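Local coordinates for protein putative short-chain dehydrogenase/reductase (Burkholderia xenovorans, PDB 5K9Z) that probably catalyses NAD- or NADP-dependent oxidation or reduction at a CH-OH group, as a member of the short-chain dehydrogenase/reductase family, at residues Gly39-Leu44 and Arg84-Leu89; Thr31-Ala36 and Gln53-Glu58. All blocks are in the same frame, centred on the assembly; numbering follows the deposited sequence.

Interaction 1 of 2, residues Gly39-Leu44 and Arg84-Leu89; sequences GAFVVL and RLHGRL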
ATOM      1  N   GLY C  39      22.911  14.596  20.745  1.00 29.26           N
ATOM      2  CA  GLY C  39      24.286  15.029  20.584  1.00 31.07           C
ATOM      3  C   GLY C  39      24.634  15.681  19.262  1.00 27.06           C
ATOM      4  O   GLY C  39      25.824  15.900  18.992  1.00 28.05           O
ATOM      5  N   ALA C  40      23.652  15.980  18.423  1.00 24.46           N
ATOM      6  CA  ALA C  40      23.922  16.541  17.109  1.00 25.21           C
ATOM      7  C   ALA C  40      24.035  18.066  17.153  1.00 28.14           C
ATOM      8  O   ALA C  40      23.421  18.732  17.996  1.00 25.08           O
ATOM      9  CB  ALA C  40      22.824  16.129  16.131  1.00 20.93           C
ATOM     10  N   PHE C  41      24.831  18.610  16.222  1.00 23.21           N
ATOM     11  CA  PHE C  41      24.800  20.034  15.883  1.00 21.70           C
ATOM     12  C   PHE C  41      23.674  20.281  14.895  1.00 22.64           C
ATOM     13  O   PHE C  41      23.688  19.726  13.795  1.00 30.93           O
ATOM     14  CB  PHE C  41      26.122  20.483  15.254  1.00 23.47           C
ATOM     15  CG  PHE C  41      27.305  20.343  16.146  1.00 35.59           C
ATOM     16  CD1 PHE C  41      27.619  21.345  17.056  1.00 38.99           C
ATOM     17  CD2 PHE C  41      28.133  19.241  16.052  1.00 36.61           C
ATOM     18  CE1 PHE C  41      28.720  21.240  17.875  1.00 42.08           C
ATOM     19  CE2 PHE C  41      29.238  19.126  16.873  1.00 42.19           C
ATOM     20  CZ  PHE C  41      29.531  20.123  17.790  1.00 44.60           C
ATOM     21  N   VAL C  42      22.712  21.125  15.264  1.00 18.68           N
ATOM     22  CA  VAL C  42      21.488  21.284  14.488  1.00 18.21           C
ATOM     23  C   VAL C  42      21.445  22.680  13.883  1.00 22.79           C
ATOM     24  O   VAL C  42      21.617  23.683  14.588  1.00 24.18           O
ATOM     25  CB  VAL C  42      20.235  21.020  15.339  1.00 20.75           C
ATOM     26  CG1 VAL C  42      18.980  21.183  14.486  1.00 18.41           C
ATOM     27  CG2 VAL C  42      20.300  19.610  15.986  1.00 18.55           C
ATOM     28  N   VAL C  43      21.204  22.740  12.584  1.00 20.91           N
ATOM     29  CA  VAL C  43      20.867  23.980  11.904  1.00 21.02           C
ATOM     30  C   VAL C  43      19.362  23.950  11.698  1.00 25.83           C
ATOM     31  O   VAL C  43      18.835  23.031  11.057  1.00 20.07           O
ATOM     32  CB  VAL C  43      21.613  24.126  10.570  1.00 22.05           C
ATOM     33  CG1 VAL C  43      21.121  25.371   9.823  1.00 19.81           C
ATOM     34  CG2 VAL C  43      23.131  24.215  10.799  1.00 22.55           C
ATOM     35  N   LEU C  44      18.672  24.927  12.284  1.00 21.13           N
ATOM     36  CA  LEU C  44      17.220  25.029  12.202  1.00 16.56           C
ATOM     37  C   LEU C  44      16.826  25.922  11.034  1.00 21.49           C
ATOM     38  O   LEU C  44      17.149  27.115  11.023  1.00 22.67           O
ATOM     39  CB  LEU C  44      16.664  25.599  13.504  1.00 18.93           C
ATOM     40  CG  LEU C  44      16.612  24.662  14.708  1.00 36.58           C
ATOM     41  CD1 LEU C  44      17.967  24.501  15.341  1.00 39.70           C
ATOM     42  CD2 LEU C  44      15.644  25.263  15.683  1.00 43.02           C
ATOM     43  N   ARG C  84      29.568  25.701   6.311  1.00 23.61           N
ATOM     44  CA  ARG C  84      30.439  26.772   6.794  1.00 27.00           C
ATOM     45  C   ARG C  84      30.639  26.696   8.302  1.00 25.39           C
ATOM     46  O   ARG C  84      31.758  26.874   8.797  1.00 30.20           O
ATOM     47  CB  ARG C  84      29.858  28.139   6.407  1.00 27.26           C
ATOM     48  CG  ARG C  84      30.739  29.324   6.812  1.00 36.02           C
ATOM     49  CD  ARG C  84      30.106  30.661   6.440  1.00 32.46           C
ATOM     50  NE  ARG C  84      28.843  30.893   7.126  1.00 32.02           N
ATOM     51  CZ  ARG C  84      28.738  31.331   8.376  1.00 34.96           C
ATOM     52  NH1 ARG C  84      29.828  31.589   9.091  1.00 35.54           N
ATOM     53  NH2 ARG C  84      27.538  31.516   8.905  1.00 40.35           N
ATOM     54  N   LEU C  85      29.566  26.424   9.042  1.00 24.78           N
ATOM     55  CA  LEU C  85      29.608  26.377  10.501  1.00 28.15           C
ATOM     56  C   LEU C  85      30.286  25.114  11.024  1.00 27.70           C
ATOM     57  O   LEU C  85      31.024  25.169  12.010  1.00 29.49           O
ATOM     58  CB  LEU C  85      28.186  26.458  11.059  1.00 27.26           C
ATOM     59  CG  LEU C  85      27.426  27.778  10.947  1.00 29.72           C
ATOM     60  CD1 LEU C  85      25.987  27.625  11.429  1.00 28.31           C
ATOM     61  CD2 LEU C  85      28.130  28.840  11.776  1.00 29.17           C
ATOM     62  N   HIS C  86      30.040  23.969  10.395  1.00 22.92           N
ATOM     63  CA  HIS C  86      30.447  22.694  10.964  1.00 22.27           C
ATOM     64  C   HIS C  86      31.312  21.832  10.053  1.00 24.32           C
ATOM     65  O   HIS C  86      31.773  20.772  10.499  1.00 30.70           O
ATOM     66  CB  HIS C  86      29.207  21.900  11.408  1.00 20.56           C
ATOM     67  CG  HIS C  86      28.289  22.676  12.306  1.00 23.21           C
ATOM     68  ND1 HIS C  86      28.615  23.000  13.607  1.00 24.44           N
ATOM     69  CD2 HIS C  86      27.052  23.185  12.093  1.00 22.76           C
ATOM     70  CE1 HIS C  86      27.628  23.693  14.150  1.00 25.20           C
ATOM     71  NE2 HIS C  86      26.668  23.822  13.252  1.00 26.50           N
ATOM     72  N   GLY C  87      31.541  22.235   8.803  1.00 22.42           N
ATOM     73  CA  GLY C  87      32.430  21.513   7.912  1.00 23.87           C
ATOM     74  C   GLY C  87      31.853  20.268   7.274  1.00 26.57           C
ATOM     75  O   GLY C  87      32.502  19.687   6.400  1.00 25.23           O
ATOM     76  N   ARG C  88      30.648  19.850   7.655  1.00 22.87           N
ATOM     77  CA  ARG C  88      30.054  18.646   7.088  1.00 23.76           C
ATOM     78  C   ARG C  88      28.549  18.723   7.281  1.00 21.33           C
ATOM     79  O   ARG C  88      28.049  19.540   8.053  1.00 23.70           O
ATOM     80  CB  ARG C  88      30.628  17.377   7.743  1.00 24.41           C
ATOM     81  CG  ARG C  88      30.369  17.312   9.242  1.00 26.26           C
ATOM     82  CD  ARG C  88      31.035  16.119   9.913  1.00 31.90           C
ATOM     83  NE  ARG C  88      30.590  14.830   9.374  1.00 39.01           N
ATOM     84  CZ  ARG C  88      31.311  14.069   8.555  1.00 39.88           C
ATOM     85  NH1 ARG C  88      32.522  14.460   8.180  1.00 44.30           N
ATOM     86  NH2 ARG C  88      30.831  12.917   8.113  1.00 36.41           N
ATOM     87  N   LEU C  89      27.832  17.852   6.568  1.00 21.13           N
ATOM     88  CA  LEU C  89      26.400  17.636   6.767  1.00 19.92           C
ATOM     89  C   LEU C  89      26.141  16.134   6.815  1.00 21.40           C
ATOM     90  O   LEU C  89      26.447  15.418   5.856  1.00 21.35           O
ATOM     91  CB  LEU C  89      25.573  18.273   5.654  1.00 19.68           C
ATOM     92  CG  LEU C  89      24.062  18.115   5.810  1.00 21.44           C
ATOM     93  CD1 LEU C  89      23.569  18.790   7.093  1.00 21.76           C
ATOM     94  CD2 LEU C  89      23.349  18.674   4.591  1.00 21.66           C
TER
HETATM   95  O   HOH W   1      24.516  24.846  14.354  1.00 26.02           O

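Interaction 2 of 2, residues Thr31-Ala36 and Gln53-Glu58; sequences TARLMA and QALARE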
ATOM      1  N   THR C  31      11.923  17.400  16.219  1.00 19.66           N
ATOM      2  CA  THR C  31      13.085  16.725  15.647  1.00 16.93           C
ATOM      3  C   THR C  31      14.368  17.478  15.967  1.00 18.12           C
ATOM      4  O   THR C  31      15.383  16.865  16.320  1.00 20.07           O
ATOM      5  CB  THR C  31      12.922  16.579  14.129  1.00 18.13           C
ATOM      6  OG1 THR C  31      11.714  15.865  13.834  1.00 15.19           O
ATOM      7  CG2 THR C  31      14.118  15.818  13.516  1.00 17.13           C
ATOM      8  N   ALA C  32      14.352  18.803  15.829  1.00 18.86           N
ATOM      9  CA  ALA C  32      15.516  19.595  16.212  1.00 21.40           C
ATOM     10  C   ALA C  32      15.873  19.365  17.675  1.00 21.15           C
ATOM     11  O   ALA C  32      17.043  19.155  18.011  1.00 19.31           O
ATOM     12  CB  ALA C  32      15.259  21.081  15.949  1.00 18.75           C
ATOM     13  N   ARG C  33      14.874  19.397  18.563  1.00 18.92           N
ATOM     14  CA  ARG C  33      15.130  19.158  19.980  1.00 21.49           C
ATOM     15  C   ARG C  33      15.739  17.777  20.206  1.00 25.06           C
ATOM     16  O   ARG C  33      16.731  17.636  20.928  1.00 27.77           O
ATOM     17  CB  ARG C  33      13.843  19.283  20.798  1.00 27.65           C
ATOM     18  CG  ARG C  33      13.300  20.674  20.916  1.00 37.96           C
ATOM     19  CD  ARG C  33      12.112  20.731  21.874  1.00 43.13           C
ATOM     20  NE  ARG C  33      11.057  21.572  21.312  1.00 47.14           N
ATOM     21  CZ  ARG C  33      10.847  22.838  21.653  1.00 49.35           C
ATOM     22  NH1 ARG C  33       9.867  23.528  21.075  1.00 50.00           N
ATOM     23  NH2 ARG C  33      11.615  23.415  22.571  1.00 47.54           N
ATOM     24  N   LEU C  34      15.139  16.737  19.625  1.00 22.70           N
ATOM     25  CA  LEU C  34      15.607  15.390  19.933  1.00 25.97           C
ATOM     26  C   LEU C  34      16.993  15.146  19.352  1.00 20.88           C
ATOM     27  O   LEU C  34      17.841  14.527  20.002  1.00 27.74           O
ATOM     28  CB  LEU C  34      14.620  14.339  19.430  1.00 23.17           C
ATOM     29  CG  LEU C  34      15.016  12.892  19.778  1.00 26.88           C
ATOM     30  CD1 LEU C  34      15.211  12.709  21.273  1.00 26.34           C
ATOM     31  CD2 LEU C  34      13.990  11.897  19.249  1.00 25.11           C
ATOM     32  N   MET C  35      17.245  15.628  18.139  1.00 20.32           N
ATOM     33  CA  MET C  35      18.569  15.440  17.548  1.00 24.03           C
ATOM     34  C   MET C  35      19.640  16.170  18.352  1.00 23.68           C
ATOM     35  O   MET C  35      20.744  15.645  18.549  1.00 25.15           O
ATOM     36  CB  MET C  35      18.567  15.892  16.094  1.00 21.24           C
ATOM     37  CG  MET C  35      17.775  14.946  15.191  1.00 20.53           C
ATOM     38  SD  MET C  35      17.977  15.355  13.442  1.00 22.95           S
ATOM     39  CE  MET C  35      17.302  13.881  12.680  1.00 20.44           C
ATOM     40  N   ALA C  36      19.324  17.370  18.848  1.00 25.24           N
ATOM     41  CA  ALA C  36      20.249  18.070  19.738  1.00 24.94           C
ATOM     42  C   ALA C  36      20.485  17.273  21.016  1.00 25.86           C
ATOM     43  O   ALA C  36      21.623  17.148  21.480  1.00 28.04           O
ATOM     44  CB  ALA C  36      19.713  19.466  20.063  1.00 27.07           C
ATOM     45  N   GLN C  53      14.685  31.520  15.945  1.00 27.95           N
ATOM     46  CA  GLN C  53      15.771  32.025  16.778  1.00 33.54           C
ATOM     47  C   GLN C  53      15.584  31.625  18.234  1.00 30.41           C
ATOM     48  O   GLN C  53      16.559  31.307  18.926  1.00 33.74           O
ATOM     49  CB  GLN C  53      15.872  33.548  16.657  1.00 39.74           C
ATOM     50  CG  GLN C  53      16.457  34.067  15.344  1.00 49.31           C
ATOM     51  CD  GLN C  53      17.954  33.825  15.212  1.00 56.86           C
ATOM     52  OE1 GLN C  53      18.555  33.084  15.996  1.00 59.89           O
ATOM     53  NE2 GLN C  53      18.570  34.476  14.227  1.00 59.39           N
ATOM     54  N   ALA C  54      14.339  31.637  18.722  1.00 30.17           N
ATOM     55  CA  ALA C  54      14.098  31.248  20.110  1.00 35.97           C
ATOM     56  C   ALA C  54      14.484  29.792  20.344  1.00 33.78           C
ATOM     57  O   ALA C  54      15.102  29.462  21.364  1.00 30.67           O
ATOM     58  CB  ALA C  54      12.632  31.483  20.484  1.00 32.68           C
ATOM     59  N   LEU C  55      14.153  28.911  19.401  1.00 25.96           N
ATOM     60  CA  LEU C  55      14.523  27.508  19.568  1.00 29.39           C
ATOM     61  C   LEU C  55      16.034  27.329  19.496  1.00 31.29           C
ATOM     62  O   LEU C  55      16.606  26.557  20.270  1.00 30.05           O
ATOM     63  CB  LEU C  55      13.826  26.642  18.517  1.00 28.24           C
ATOM     64  CG  LEU C  55      13.941  25.133  18.750  1.00 27.96           C
ATOM     65  CD1 LEU C  55      13.521  24.779  20.158  1.00 26.87           C
ATOM     66  CD2 LEU C  55      13.093  24.364  17.741  1.00 31.05           C
ATOM     67  N   ALA C  56      16.699  28.073  18.604  1.00 33.15           N
ATOM     68  CA  ALA C  56      18.157  28.009  18.519  1.00 38.25           C
ATOM     69  C   ALA C  56      18.813  28.452  19.821  1.00 38.70           C
ATOM     70  O   ALA C  56      19.821  27.873  20.246  1.00 44.17           O
ATOM     71  CB  ALA C  56      18.660  28.862  17.353  1.00 40.88           C
ATOM     72  N   ARG C  57      18.272  29.487  20.462  1.00 36.93           N
ATOM     73  CA  ARG C  57      18.791  29.886  21.765  0.52 40.50           C
ATOM     74  C   ARG C  57      18.561  28.802  22.811  1.00 41.79           C
ATOM     75  O   ARG C  57      19.388  28.625  23.710  1.00 47.15           O
ATOM     76  CB  ARG C  57      18.155  31.206  22.212  0.52 42.13           C
ATOM     77  CG  ARG C  57      18.743  32.429  21.525  0.52 46.73           C
ATOM     78  CD  ARG C  57      18.235  33.750  22.119  0.52 52.87           C
ATOM     79  NE  ARG C  57      16.905  34.115  21.632  0.52 52.87           N
ATOM     80  CZ  ARG C  57      15.812  34.163  22.389  0.52 54.80           C
ATOM     81  NH1 ARG C  57      15.880  33.881  23.683  0.52 56.07           N
ATOM     82  NH2 ARG C  57      14.646  34.500  21.851  0.52 53.28           N
ATOM     83  N   GLU C  58      17.456  28.064  22.704  1.00 40.61           N
ATOM     84  CA  GLU C  58      17.146  27.034  23.692  1.00 44.09           C
ATOM     85  C   GLU C  58      18.091  25.840  23.576  1.00 38.50           C
ATOM     86  O   GLU C  58      18.532  25.287  24.588  1.00 41.40           O
ATOM     87  CB  GLU C  58      15.692  26.594  23.532  1.00 45.60           C
ATOM     88  CG  GLU C  58      15.294  25.407  24.385  1.00 60.43           C
ATOM     89  CD  GLU C  58      13.843  25.005  24.179  1.00 70.79           C
ATOM     90  OE1 GLU C  58      12.986  25.914  24.100  1.00 73.32           O
ATOM     91  OE2 GLU C  58      13.563  23.784  24.085  1.00 71.61           O
TER

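Interaction 1 of 2, residues Gly39-Leu44 and Arg84-Leu89
The imidazole of His86 lies between two CB atoms: Phe41 CB rests against one face and Leu85 CB, from its own helix, covers the other, both offset toward the rim. Phe41 CB sits 3.9 Å from the centroid of the His86 ring and 16° off its normal, a CH-pi contact over the face. The phenyl ring follows at a slant: the Phe41 and His86 rings meet obliquely, centroids 5.0 Å apart and planes at 32°, and Phe41 CD1 approaches His86 CE1 at 3.7 Å. In both residues CG stands anti to the carbonyl carbon (chi1 -62° for Phe41), which carries each ring into the space between strand and helix.

At the rim of the imidazole, near its plane, Val43 CG2 comes within 4.3 Å of His86 CD2. The same methyl reaches Leu85 CD1 at 4.5 Å, a loose apolar touch. Also in the ring plane lies a water, 2.6 Å from His86 NE2; it donates a hydrogen bond to Val42 O at 3.1 Å. With no direct hydrogen bond between 39-44 and 84-89, this water is their polar link, joining a strand carbonyl to the ring, and it probably restrains the rotation of the imidazole.

His86 is the last helical residue, and Gly87 leaves the helix with positive phi. Strand 41-46 bonds through its backbone to strand 17-21 and, through Val42, to Thr63. Val43 also packs on Leu19, Thr63 and Ala65, while Leu85 touches Thr63 and His86 touches Val17. Helix 72-86 thus lies with its C-terminal end across this side of the parallel sheet, while Val42 turns to the other side, against helix 26-37.

Interaction 2 of 2, residues Thr31-Ala36 and Gln53-Glu58
Two neighbouring helices of the Rossmann fold, 26-37 and 49-58, run side by side here, joined in sequence through strand 41-46. The axes of the segments come to 10.9 Å, with their N-to-C directions 16° apart, and the side chains of Ala32, Arg33, Leu55 and Glu58 make the contact. Leu55, with CG anti to the backbone N, extends between the helices and splits its work between two methyls. On the sheet side, Leu55 CD2 meets Ala32 CB at 4.3 Å. Leu55 CD1 lies against one face of the Arg33 guanidinium, toward the rim, 3.4 Å from Arg33 NH2.

On the solvent side, Arg33 bends at chi3 and turns its end toward the second helix. There Arg33 NH2 forms a salt bridge with Glu58 OE2; the modelled 2.5 Å is shorter than a sound N-O hydrogen bond, so the exact length is doubtful, and the N-H...O angle of 119° is far from straight. The carboxylate stands at the guanidinium edge, the two planes 36° apart. Both charged residues are exposed, and the pair joins the helices at the surface.

Toward the sheet, Ala32 and Leu55 both touch Leu44 of strand 41-46. Helix 26-37 is the crossover between strands 17-21 and 41-46, and helix 49-58 leads on from 41-46 to 63-66, the repeating beta-alpha-beta pattern of the Rossmann fold.

Strand 41-46 ties the two contacts together, because its two faces serve different layers. Interaction 1 packs helix 72-86 on one face, whereas in interaction 2 helices 26-37 and 49-58 meet over the other, where Leu44 CD2 and Leu55 CD2 lie 3.4 Å apart. The chain also runs directly from helix 26-37 into strand 41-46, where Ala40 N probably bonds to Met35 O in the Schellman motif at Gly39. Both contacts are partly buried, but their chemistry differs. Interaction 1 joins helix to strand by ring packing and a water; interaction 2 joins helix to helix, with a buried apolar base on the sheet side of an exposed ion pair.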